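Local coordinates for protein B- and T-lymphocyte attenuator (Mus musculus, PDB 1XAU) that acts as an inhibitory receptor on lymphocytes, binding the herpesvirus entry mediator (TNFRSF14) and damping antigen receptor signalling through the phosphatases SHP-1 and SHP-2, at residues K84-H87 with L88-G92. Sequence-based numbering, arbitrary orientation.
Sequences KPIH and LSDNG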
loop_
_atom_site.group_PDB
_atom_site.type_symbol
_atom_site.label_atom_id
_atom_site.label_comp_id
_atom_site.label_asym_id
_atom_site.label_seq_id
_atom_site.Cartn_x
_atom_site.Cartn_y
_atom_site.Cartn_z
ATOM N N LYS A 84 -6.617 -11.338 -2.880
ATOM C CA LYS A 84 -7.544 -12.174 -3.636
ATOM C C LYS A 84 -7.432 -13.623 -3.194
ATOM O O LYS A 84 -6.741 -14.427 -3.853
ATOM C CB LYS A 84 -7.168 -12.083 -5.129
ATOM C CG LYS A 84 -8.142 -12.826 -6.088
ATOM C CD LYS A 84 -7.841 -12.542 -7.574
ATOM C CE LYS A 84 -8.651 -13.550 -8.499
ATOM N NZ LYS A 84 -8.997 -12.965 -9.900
ATOM N N PRO A 85 -8.071 -13.965 -2.081
ATOM C CA PRO A 85 -8.875 -13.070 -1.235
ATOM C C PRO A 85 -8.022 -12.714 -0.042
ATOM O O PRO A 85 -6.908 -13.222 0.084
ATOM C CB PRO A 85 -10.013 -13.985 -0.765
ATOM C CG PRO A 85 -9.317 -15.288 -0.551
ATOM C CD PRO A 85 -8.271 -15.381 -1.709
ATOM N N ILE A 86 -8.571 -11.920 0.872
ATOM C CA ILE A 86 -7.893 -11.582 2.088
ATOM C C ILE A 86 -8.074 -12.683 3.159
ATOM O O ILE A 86 -9.082 -13.439 3.137
ATOM C CB ILE A 86 -8.353 -10.220 2.624
ATOM C CG1 ILE A 86 -7.354 -9.823 3.724
ATOM C CG2 ILE A 86 -9.795 -10.305 3.179
ATOM C CD1 ILE A 86 -7.433 -8.337 3.921
ATOM N N HIS A 87 -7.062 -12.864 3.997
ATOM C CA HIS A 87 -7.125 -13.919 5.009
ATOM C C HIS A 87 -6.905 -13.365 6.391
ATOM O O HIS A 87 -6.394 -12.243 6.567
ATOM C CB HIS A 87 -6.018 -14.977 4.790
ATOM C CG HIS A 87 -5.867 -15.453 3.381
ATOM N ND1 HIS A 87 -4.854 -15.005 2.543
ATOM C CD2 HIS A 87 -6.593 -16.339 2.656
ATOM C CE1 HIS A 87 -4.980 -15.591 1.359
ATOM N NE2 HIS A 87 -6.024 -16.403 1.408
ATOM N N LEU A 88 -7.243 -14.149 7.430
ATOM C CA LEU A 88 -6.962 -13.653 8.779
ATOM C C LEU A 88 -5.516 -13.258 8.970
ATOM O O LEU A 88 -5.230 -12.244 9.662
ATOM C CB LEU A 88 -7.322 -14.712 9.890
ATOM C CG LEU A 88 -8.835 -14.934 10.014
ATOM C CD1 LEU A 88 -9.116 -16.330 10.764
ATOM C CD2 LEU A 88 -9.466 -13.752 10.813
ATOM N N SER A 89 -4.595 -14.016 8.393
ATOM C CA SER A 89 -3.176 -13.732 8.546
ATOM C C SER A 89 -2.744 -12.375 7.924
ATOM O O SER A 89 -1.586 -11.917 8.128
ATOM C CB SER A 89 -2.316 -14.836 7.903
ATOM O OG SER A 89 -2.706 -14.997 6.564
ATOM N N ASP A 90 -3.631 -11.776 7.113
ATOM C CA ASP A 90 -3.362 -10.474 6.494
ATOM C C ASP A 90 -3.593 -9.305 7.426
ATOM O O ASP A 90 -3.321 -8.177 7.055
ATOM C CB ASP A 90 -4.195 -10.327 5.173
ATOM C CG ASP A 90 -3.750 -11.368 4.109
ATOM O OD1 ASP A 90 -2.490 -11.488 3.866
ATOM O OD2 ASP A 90 -4.610 -12.099 3.531
ATOM N N ASN A 91 -4.141 -9.561 8.608
ATOM C CA ASN A 91 -4.363 -8.515 9.618
ATOM C C ASN A 91 -3.006 -7.803 9.842
ATOM O O ASN A 91 -1.944 -8.470 9.861
ATOM C CB ASN A 91 -4.710 -9.211 10.910
ATOM C CG ASN A 91 -5.416 -8.343 11.860
ATOM O OD1 ASN A 91 -6.650 -8.188 11.802
ATOM N ND2 ASN A 91 -4.630 -7.750 12.810
ATOM N N GLY A 92 -2.993 -6.503 10.005
ATOM C CA GLY A 92 -1.678 -5.868 10.231
ATOM C C GLY A 92 -1.612 -4.463 9.696
ATOM O O GLY A 92 -2.653 -3.918 9.235
#
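Asp90 reaches back over the turn to His87, and its OD2 accepts a hydrogen bond from His87 N at 2.6 Å through the anti lone pair. The chain answers in the other direction: Asp90 N gives its hydrogen to His87 O at 2.9 Å, the i+3 to i bond of the 3-10 turn. Between them the two bonds tie His87 and Asp90 together across the 3-10 turn of 88-90. With chi1 at -65°, CG of Asp90 stands anti to its own carbonyl carbon, which folds the carboxylate back onto the preceding chain. A third bond, from His87 ND1 to the same OD2 at 3.1 Å, is weak: its N-H...O angle is 123°, and ring and carboxylate planes lie 38° apart. Pro85 O lies above one face of the imidazole, displaced toward the rim of the ring.

The close-packed side is the inner one, where CG1 of buried Ile86 lies 3.5 Å from CB of Asp90 and the two side chains run past each other in opposite directions. The outer flank is looser: Leu88 and Ser89 are exposed, and Ser89 OG comes no nearer to the His87 side chain than 3.8 Å, at CB.

This is the turn joining strands E and F of the V-type immunoglobulin domain, where the aspartate lies six residues before Cys96, as in the family's Asp-x-Gly/Ala-x-Tyr-x-Cys motif. Asp90 O also accepts a hydrogen bond from Tyr94 OH, the tyrosine corner of the Greek-key fold. Ile86 packs on Ile112 and Val114 of strand 103-114, while the turn links strand 78-83 of one sheet to strand 92-100 of the other.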